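Local coordinates for protein 378aa long hypothetical citrate synthase (Sulfolobus tokodaii, PDB 1VGM) that is of unproven function but belongs to the citrate synthase family and is a largely helical protein that forms a dimer of two identical chains, at residues G95-A100 with A129-N134; S201-C206 with G342-I347; K277-K282 with G318-A323. All coordinates share one frame; numbering follows the deposited sequence.

Interaction 1 (G95-A100 with A129-N134); sequences GMMETA and ATITAN
I131 lies against M97 and A100 where helix 93-108 and helix 117-139 pack side by side. The short segments run at 142° between their N-to-C directions, roughly antiparallel, and their axes come within 10.2 Å. Followed outward, the CB of I131 carries two branches that share the work. I131 CG2, anti to the backbone N, stands 3.8 Å from A100 CB and 4.1 Å from M97 CG, so this methyl touches both residues of the facing helix. The other branch goes through I131 CG1, 4.0 Å from A100 CB, to its tip I131 CD1, which also lies 3.8 Å from A100 CB; the single methyl of A100 is thus touched by three carbons of one isoleucine.

M97 has its CG anti to the backbone N (chi1 -166°), stays extended through chi2 and bends at chi3, which carries M97 CE to within 3.7 Å of T132 OG1. Beyond the two segments, M97 also packs on I135 and on L211 of helix 203-214, while E98, next to M97 on helix 93-108, hydrogen-bonds S205 of the second subunit.

No hydrogen bond passes between the segments and all four touching residues are buried, which is consistent with this part of the helix pair being held mainly by apolar packing, the T132 hydroxyl being touched by M97 while its hydrogen bond goes to the carbonyl of T128 within its own helix.

Interaction 2 (S201-C206 with G342-I347); sequences SDMYSC and GWLAHI
M203 and L344 meet with their side chains at about a right angle, in a helix-to-helix contact of the mainly helical citrate synthase fold: the first turn of helix 203-214 packs against the long helix 331-353. The thioether lies across the leucine, with M203 SD 3.8 Å from L344 CD2 and M203 CG 4.0 Å from the same methyl. Against I347 the methionine runs obliquely, and M203 CG is 3.8 Å from I347 CD1.

I347 enters from the neighbouring turn of its helix. Its CG1 sits between the backbone N and the carbonyl carbon (chi1 55°), and with chi2 extended the CD1 methyl is presented to both M203 and C206. Around these groups, I124 of helix 117-139 touches both M203 and L344, and S197 of helix 188-197 touches both C206 and I347, so two further helices border the contact.

The start of helix 203-214 is fixed by D202 at the N-cap, whose OD2 accepts from S205 N from above the carboxylate plane, 54° out of it. The same aspartate forms a salt bridge through OD1 with K215 of the second subunit, which places the cap at the dimer interface. On the side of that first helical turn that faces helix 331-353, the CB of C206 lies 3.8 Å from CD1 of I347.

Interaction 3 (K277-K282 with G318-A323); sequences KSFAEK and GIVFYA
One face of the F279 ring receives the methyl of A323, and V320 reaches the same ring obliquely. A323 CB lies 3.8 Å from the centroid of the F279 ring. Its direction is 25° off the ring normal, which meets the geometry of a CH-pi contact with the methyl displaced toward the rim. The displacement is toward the CG-CD1 bond, since CG and CD1 of F279 are each 3.5 Å from A323 CB, whereas F279 CE1 is 4.1 Å away. V320 adds a looser touch, V320 CG1 being 4.4 Å from F279 CE1.

The phenylalanine gets there from helix 267-280. With CG anti to the carbonyl carbon (chi1 -83°), the ring projects across to helix 314-323 and turns one face to the A323 methyl, at the C-terminal end of helix 314-323. The backbones are nearest at this same pair, F279 and A323, with 6.6 Å between their CA atoms.

Other helices of the same chain close in around the pair. F279 also touches A173 of helix 168-180, A323 packs on V286 of helix 284-304, and V320 reaches back to F272 and L275, which lie earlier on the helix that carries F279. Nothing from the second subunit touches either segment.

F279 and A323 are both partly exposed, while V320 is buried. With no hydrogen bond crossing between the segments, the chemistry implies a small apolar join, in which a methyl set over an aromatic face joins the two helices by dispersion and a weak CH-pi attraction.

How the interactions relate
From the N terminus, interaction 1 closes first, pairing helix 93-108 with helix 117-139 and closing a span of 28 mostly helical residues. Interaction 2 opens later, at 201-206, and closes only at 342-347, tying helix 203-214 to helix 331-353 over 135 intervening residues that are largely helical. Interaction 3 is nested inside that span, joining helix 267-280 to helix 314-323, so no two of the loops cross. Helix 314-323 is followed directly in the chain by helix 331-353, yet interactions 2 and 3 have centres about 32 Å apart, on opposite sides of the chain's centre. Interactions 1 and 2, with centres about 16 Å apart, both touch the second subunit; interaction 3 does not.

Interaction 1 (G95-A100 with A129-N134)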
loop_
_atom_site.group_PDB
_atom_site.type_symbol
_atom_site.label_atom_id
_atom_site.label_comp_id
_atom_site.label_asym_id
_atom_site.label_seq_id
_atom_site.Cartn_x
_atom_site.Cartn_y
_atom_site.Cartn_z
ATOM N N GLY A 95 1.522 -11.879 -1.640
ATOM C CA GLY A 95 2.814 -11.407 -2.119
ATOM C C GLY A 95 2.901 -11.371 -3.636
ATOM O O GLY A 95 3.307 -10.372 -4.240
ATOM N N MET A 96 2.515 -12.469 -4.268
ATOM C CA MET A 96 2.597 -12.539 -5.713
ATOM C C MET A 96 1.607 -11.574 -6.366
ATOM O O MET A 96 1.908 -10.945 -7.383
ATOM C CB MET A 96 2.362 -13.981 -6.166
ATOM C CG MET A 96 3.522 -14.916 -5.788
ATOM S SD MET A 96 3.168 -16.661 -6.015
ATOM C CE MET A 96 3.054 -16.747 -7.804
ATOM N N MET A 97 0.437 -11.435 -5.762
ATOM C CA MET A 97 -0.586 -10.567 -6.320
ATOM C C MET A 97 -0.194 -9.098 -6.213
ATOM O O MET A 97 -0.369 -8.338 -7.167
ATOM C CB MET A 97 -1.924 -10.800 -5.617
ATOM C CG MET A 97 -3.106 -10.199 -6.359
ATOM S SD MET A 97 -4.691 -10.625 -5.620
ATOM C CE MET A 97 -4.564 -12.387 -5.534
ATOM N N GLU A 98 0.333 -8.692 -5.060
ATOM C CA GLU A 98 0.725 -7.296 -4.880
ATOM C C GLU A 98 1.847 -6.936 -5.841
ATOM O O GLU A 98 1.901 -5.815 -6.353
ATOM C CB GLU A 98 1.145 -7.023 -3.426
ATOM C CG GLU A 98 2.508 -7.546 -3.011
ATOM C CD GLU A 98 2.842 -7.208 -1.559
ATOM O OE1 GLU A 98 3.749 -7.849 -0.996
ATOM O OE2 GLU A 98 2.204 -6.306 -0.979
ATOM N N THR A 99 2.721 -7.900 -6.111
ATOM C CA THR A 99 3.778 -7.719 -7.100
ATOM C C THR A 99 3.208 -7.548 -8.503
ATOM O O THR A 99 3.599 -6.635 -9.220
ATOM C CB THR A 99 4.751 -8.920 -7.129
ATOM O OG1 THR A 99 5.306 -9.123 -5.824
ATOM C CG2 THR A 99 5.880 -8.651 -8.120
ATOM N N ALA A 100 2.292 -8.434 -8.888
ATOM C CA ALA A 100 1.653 -8.346 -10.199
ATOM C C ALA A 100 1.001 -6.985 -10.402
ATOM O O ALA A 100 1.127 -6.384 -11.469
ATOM C CB ALA A 100 0.611 -9.458 -10.360
ATOM N N ALA A 129 -8.745 -11.549 -12.215
ATOM C CA ALA A 129 -9.028 -12.959 -12.478
ATOM C C ALA A 129 -7.843 -13.629 -13.171
ATOM O O ALA A 129 -7.448 -14.742 -12.820
ATOM C CB ALA A 129 -10.283 -13.088 -13.355
ATOM N N THR A 130 -7.278 -12.950 -14.160
ATOM C CA THR A 130 -6.135 -13.495 -14.877
ATOM C C THR A 130 -4.985 -13.713 -13.895
ATOM O O THR A 130 -4.378 -14.783 -13.852
ATOM C CB THR A 130 -5.692 -12.535 -16.001
ATOM O OG1 THR A 130 -6.792 -12.316 -16.895
ATOM C CG2 THR A 130 -4.504 -13.109 -16.777
ATOM N N ILE A 131 -4.697 -12.699 -13.092
ATOM C CA ILE A 131 -3.598 -12.790 -12.137
ATOM C C ILE A 131 -3.830 -13.888 -11.092
ATOM O O ILE A 131 -2.924 -14.652 -10.785
ATOM C CB ILE A 131 -3.369 -11.431 -11.435
ATOM C CG1 ILE A 131 -2.644 -10.489 -12.398
ATOM C CG2 ILE A 131 -2.554 -11.610 -10.161
ATOM C CD1 ILE A 131 -2.787 -9.020 -12.034
ATOM N N THR A 132 -5.040 -13.972 -10.553
ATOM C CA THR A 132 -5.322 -14.937 -9.497
ATOM C C THR A 132 -5.260 -16.365 -10.056
ATOM O O THR A 132 -4.744 -17.275 -9.402
ATOM C CB THR A 132 -6.725 -14.690 -8.877
ATOM O OG1 THR A 132 -6.785 -13.366 -8.325
ATOM C CG2 THR A 132 -7.010 -15.701 -7.784
ATOM N N ALA A 133 -5.784 -16.556 -11.265
ATOM C CA ALA A 133 -5.723 -17.850 -11.929
ATOM C C ALA A 133 -4.283 -18.300 -12.123
ATOM O O ALA A 133 -3.950 -19.471 -11.908
ATOM C CB ALA A 133 -6.430 -17.784 -13.275
ATOM N N ASN A 134 -3.419 -17.377 -12.522
ATOM C CA ASN A 134 -2.062 -17.760 -12.891
ATOM C C ASN A 134 -1.137 -17.867 -11.684
ATOM O O ASN A 134 -0.110 -18.556 -11.728
ATOM C CB ASN A 134 -1.494 -16.765 -13.901
ATOM C CG ASN A 134 -1.889 -17.100 -15.319
ATOM O OD1 ASN A 134 -1.319 -18.000 -15.935
ATOM N ND2 ASN A 134 -2.877 -16.387 -15.845
#

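Interaction 2 (S201-C206 with G342-I347)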
loop_
_atom_site.group_PDB
_atom_site.type_symbol
_atom_site.label_atom_id
_atom_site.label_comp_id
_atom_site.label_asym_id
_atom_site.label_seq_id
_atom_site.Cartn_x
_atom_site.Cartn_y
_atom_site.Cartn_z
ATOM N N SER A 201 -2.643 8.431 -6.453
ATOM C CA SER A 201 -1.869 7.316 -6.989
ATOM C C SER A 201 -2.740 6.475 -7.912
ATOM O O SER A 201 -3.923 6.317 -7.664
ATOM C CB SER A 201 -1.342 6.431 -5.854
ATOM O OG SER A 201 -0.618 5.328 -6.378
ATOM N N ASP A 202 -2.155 5.931 -8.972
ATOM C CA ASP A 202 -2.944 5.305 -10.028
ATOM C C ASP A 202 -3.745 4.140 -9.453
ATOM O O ASP A 202 -3.376 3.574 -8.419
ATOM C CB ASP A 202 -2.029 4.808 -11.154
ATOM C CG ASP A 202 -1.221 3.584 -10.755
ATOM O OD1 ASP A 202 -0.092 3.742 -10.229
ATOM O OD2 ASP A 202 -1.720 2.461 -10.975
ATOM N N MET A 203 -4.842 3.788 -10.115
ATOM C CA MET A 203 -5.794 2.834 -9.555
ATOM C C MET A 203 -5.116 1.499 -9.204
ATOM O O MET A 203 -5.415 0.883 -8.173
ATOM C CB MET A 203 -6.943 2.599 -10.550
ATOM C CG MET A 203 -8.324 2.730 -9.934
ATOM S SD MET A 203 -9.715 2.488 -11.063
ATOM C CE MET A 203 -10.355 4.165 -11.154
ATOM N N TYR A 204 -4.200 1.051 -10.060
ATOM C CA TYR A 204 -3.535 -0.231 -9.836
ATOM C C TYR A 204 -2.675 -0.200 -8.575
ATOM O O TYR A 204 -2.643 -1.163 -7.814
ATOM C CB TYR A 204 -2.660 -0.600 -11.035
ATOM C CG TYR A 204 -3.438 -1.110 -12.219
ATOM C CD1 TYR A 204 -3.665 -0.295 -13.325
ATOM C CD2 TYR A 204 -3.949 -2.407 -12.235
ATOM C CE1 TYR A 204 -4.384 -0.759 -14.424
ATOM C CE2 TYR A 204 -4.672 -2.881 -13.331
ATOM C CZ TYR A 204 -4.884 -2.051 -14.420
ATOM O OH TYR A 204 -5.593 -2.512 -15.503
ATOM N N SER A 205 -1.974 0.909 -8.363
ATOM C CA SER A 205 -1.182 1.078 -7.152
ATOM C C SER A 205 -2.058 1.229 -5.901
ATOM O O SER A 205 -1.627 0.889 -4.805
ATOM C CB SER A 205 -0.263 2.294 -7.294
ATOM O OG SER A 205 0.624 2.133 -8.391
ATOM N N CYS A 206 -3.282 1.726 -6.057
ATOM C CA CYS A 206 -4.210 1.768 -4.927
ATOM C C CYS A 206 -4.608 0.362 -4.512
ATOM O O CYS A 206 -4.796 0.081 -3.328
ATOM C CB CYS A 206 -5.468 2.561 -5.277
ATOM S SG CYS A 206 -5.163 4.308 -5.561
ATOM N N GLY A 342 -15.189 -3.865 -4.274
ATOM C CA GLY A 342 -15.367 -2.915 -3.195
ATOM C C GLY A 342 -14.218 -1.929 -3.065
ATOM O O GLY A 342 -14.459 -0.730 -2.907
ATOM N N TRP A 343 -12.974 -2.401 -3.128
ATOM C CA TRP A 343 -11.848 -1.469 -3.118
ATOM C C TRP A 343 -11.995 -0.409 -4.214
ATOM O O TRP A 343 -11.846 0.787 -3.953
ATOM C CB TRP A 343 -10.511 -2.202 -3.294
ATOM C CG TRP A 343 -10.117 -3.076 -2.122
ATOM C CD1 TRP A 343 -10.478 -2.915 -0.805
ATOM C CD2 TRP A 343 -9.293 -4.252 -2.169
ATOM N NE1 TRP A 343 -9.931 -3.919 -0.036
ATOM C CE2 TRP A 343 -9.199 -4.754 -0.847
ATOM C CE3 TRP A 343 -8.647 -4.943 -3.201
ATOM C CZ2 TRP A 343 -8.482 -5.921 -0.535
ATOM C CZ3 TRP A 343 -7.934 -6.102 -2.892
ATOM C CH2 TRP A 343 -7.859 -6.579 -1.569
ATOM N N LEU A 344 -12.284 -0.846 -5.436
ATOM C CA LEU A 344 -12.381 0.074 -6.565
ATOM C C LEU A 344 -13.565 1.031 -6.393
ATOM O O LEU A 344 -13.444 2.230 -6.634
ATOM C CB LEU A 344 -12.535 -0.704 -7.874
ATOM C CG LEU A 344 -11.326 -1.507 -8.367
ATOM C CD1 LEU A 344 -11.771 -2.406 -9.512
ATOM C CD2 LEU A 344 -10.195 -0.574 -8.814
ATOM N N ALA A 345 -14.710 0.504 -5.971
ATOM C CA ALA A 345 -15.886 1.347 -5.759
ATOM C C ALA A 345 -15.595 2.436 -4.727
ATOM O O ALA A 345 -16.017 3.577 -4.881
ATOM C CB ALA A 345 -17.075 0.495 -5.315
ATOM N N HIS A 346 -14.863 2.081 -3.679
ATOM C CA HIS A 346 -14.578 3.020 -2.598
ATOM C C HIS A 346 -13.603 4.129 -2.990
ATOM O O HIS A 346 -13.780 5.277 -2.587
ATOM C CB HIS A 346 -14.020 2.282 -1.371
ATOM C CG HIS A 346 -15.076 1.728 -0.467
ATOM N ND1 HIS A 346 -15.801 2.513 0.405
ATOM C CD2 HIS A 346 -15.547 0.467 -0.316
ATOM C CE1 HIS A 346 -16.674 1.761 1.048
ATOM N NE2 HIS A 346 -16.541 0.514 0.629
ATOM N N ILE A 347 -12.563 3.799 -3.750
ATOM C CA ILE A 347 -11.588 4.822 -4.106
ATOM C C ILE A 347 -12.122 5.751 -5.198
ATOM O O ILE A 347 -11.729 6.916 -5.273
ATOM C CB ILE A 347 -10.222 4.209 -4.568
ATOM C CG1 ILE A 347 -10.431 3.232 -5.726
ATOM C CG2 ILE A 347 -9.545 3.510 -3.394
ATOM C CD1 ILE A 347 -9.138 2.618 -6.256
#

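Interaction 3 (K277-K282 with G318-A323)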
loop_
_atom_site.group_PDB
_atom_site.type_symbol
_atom_site.label_atom_id
_atom_site.label_comp_id
_atom_site.label_asym_id
_atom_site.label_seq_id
_atom_site.Cartn_x
_atom_site.Cartn_y
_atom_site.Cartn_z
ATOM N N LYS A 277 -23.482 -26.882 1.724
ATOM C CA LYS A 277 -24.457 -27.955 1.836
ATOM C C LYS A 277 -24.702 -28.652 0.504
ATOM O O LYS A 277 -24.811 -29.872 0.449
ATOM C CB LYS A 277 -25.781 -27.415 2.377
ATOM C CG LYS A 277 -26.806 -28.502 2.706
ATOM C CD LYS A 277 -27.988 -27.940 3.494
ATOM C CE LYS A 277 -29.255 -28.761 3.285
ATOM N NZ LYS A 277 -30.352 -28.303 4.186
ATOM N N SER A 278 -24.794 -27.882 -0.568
ATOM C CA SER A 278 -25.176 -28.450 -1.851
ATOM C C SER A 278 -24.045 -29.290 -2.408
ATOM O O SER A 278 -24.268 -30.367 -2.961
ATOM C CB SER A 278 -25.523 -27.345 -2.845
ATOM O OG SER A 278 -25.457 -27.836 -4.170
ATOM N N PHE A 279 -22.827 -28.787 -2.261
ATOM C CA PHE A 279 -21.656 -29.501 -2.728
ATOM C C PHE A 279 -21.524 -30.794 -1.941
ATOM O O PHE A 279 -21.139 -31.825 -2.491
ATOM C CB PHE A 279 -20.406 -28.645 -2.531
ATOM C CG PHE A 279 -20.168 -27.652 -3.633
ATOM C CD1 PHE A 279 -20.070 -26.294 -3.349
ATOM C CD2 PHE A 279 -20.012 -28.074 -4.952
ATOM C CE1 PHE A 279 -19.827 -25.364 -4.365
ATOM C CE2 PHE A 279 -19.768 -27.156 -5.972
ATOM C CZ PHE A 279 -19.673 -25.797 -5.676
ATOM N N ALA A 280 -21.854 -30.735 -0.653
ATOM C CA ALA A 280 -21.696 -31.887 0.226
ATOM C C ALA A 280 -22.504 -33.092 -0.234
ATOM O O ALA A 280 -22.078 -34.229 -0.045
ATOM C CB ALA A 280 -22.084 -31.515 1.647
ATOM N N GLU A 281 -23.672 -32.865 -0.827
ATOM C CA GLU A 281 -24.518 -33.998 -1.169
ATOM C C GLU A 281 -24.085 -34.669 -2.465
ATOM O O GLU A 281 -24.587 -35.734 -2.811
ATOM C CB GLU A 281 -26.004 -33.594 -1.235
ATOM C CG GLU A 281 -26.352 -32.386 -2.090
ATOM C CD GLU A 281 -27.832 -32.015 -1.994
ATOM O OE1 GLU A 281 -28.683 -32.814 -2.438
ATOM O OE2 GLU A 281 -28.151 -30.927 -1.470
ATOM N N LYS A 282 -23.131 -34.062 -3.164
ATOM C CA LYS A 282 -22.577 -34.661 -4.373
ATOM C C LYS A 282 -21.106 -35.044 -4.230
ATOM O O LYS A 282 -20.551 -35.698 -5.108
ATOM C CB LYS A 282 -22.735 -33.702 -5.557
ATOM C CG LYS A 282 -24.182 -33.440 -5.973
ATOM C CD LYS A 282 -24.610 -34.336 -7.129
ATOM C CE LYS A 282 -24.672 -35.802 -6.718
ATOM N NZ LYS A 282 -25.312 -35.967 -5.384
ATOM N N GLY A 318 -14.360 -21.296 3.197
ATOM C CA GLY A 318 -13.269 -22.144 2.754
ATOM C C GLY A 318 -13.711 -23.519 2.290
ATOM O O GLY A 318 -13.106 -24.085 1.387
ATOM N N ILE A 319 -14.759 -24.061 2.906
ATOM C CA ILE A 319 -15.329 -25.327 2.463
ATOM C C ILE A 319 -15.898 -25.160 1.052
ATOM O O ILE A 319 -15.810 -26.071 0.229
ATOM C CB ILE A 319 -16.457 -25.803 3.420
ATOM C CG1 ILE A 319 -15.865 -26.216 4.775
ATOM C CG2 ILE A 319 -17.213 -26.978 2.805
ATOM C CD1 ILE A 319 -16.916 -26.577 5.819
ATOM N N VAL A 320 -16.471 -23.993 0.768
ATOM C CA VAL A 320 -16.902 -23.679 -0.593
ATOM C C VAL A 320 -15.725 -23.620 -1.568
ATOM O O VAL A 320 -15.764 -24.240 -2.628
ATOM C CB VAL A 320 -17.654 -22.329 -0.653
ATOM C CG1 VAL A 320 -18.036 -22.015 -2.102
ATOM C CG2 VAL A 320 -18.902 -22.380 0.231
ATOM N N PHE A 321 -14.680 -22.876 -1.203
ATOM C CA PHE A 321 -13.485 -22.752 -2.041
ATOM C C PHE A 321 -12.812 -24.106 -2.236
ATOM O O PHE A 321 -12.336 -24.421 -3.326
ATOM C CB PHE A 321 -12.471 -21.789 -1.407
ATOM C CG PHE A 321 -12.981 -20.386 -1.220
ATOM C CD1 PHE A 321 -12.398 -19.541 -0.272
ATOM C CD2 PHE A 321 -14.035 -19.901 -1.983
ATOM C CE1 PHE A 321 -12.858 -18.233 -0.096
ATOM C CE2 PHE A 321 -14.500 -18.597 -1.812
ATOM C CZ PHE A 321 -13.915 -17.763 -0.867
ATOM N N TYR A 322 -12.771 -24.898 -1.168
ATOM C CA TYR A 322 -12.310 -26.286 -1.237
ATOM C C TYR A 322 -13.132 -27.100 -2.236
ATOM O O TYR A 322 -12.571 -27.804 -3.071
ATOM C CB TYR A 322 -12.402 -26.930 0.150
ATOM C CG TYR A 322 -12.057 -28.399 0.181
ATOM C CD1 TYR A 322 -10.729 -28.826 0.141
ATOM C CD2 TYR A 322 -13.058 -29.363 0.254
ATOM C CE1 TYR A 322 -10.408 -30.184 0.171
ATOM C CE2 TYR A 322 -12.751 -30.715 0.286
ATOM C CZ TYR A 322 -11.428 -31.119 0.243
ATOM O OH TYR A 322 -11.139 -32.463 0.278
ATOM N N ALA A 323 -14.459 -27.003 -2.147
ATOM C CA ALA A 323 -15.352 -27.747 -3.040
ATOM C C ALA A 323 -15.124 -27.341 -4.488
ATOM O O ALA A 323 -15.257 -28.157 -5.409
ATOM C CB ALA A 323 -16.816 -27.493 -2.656
#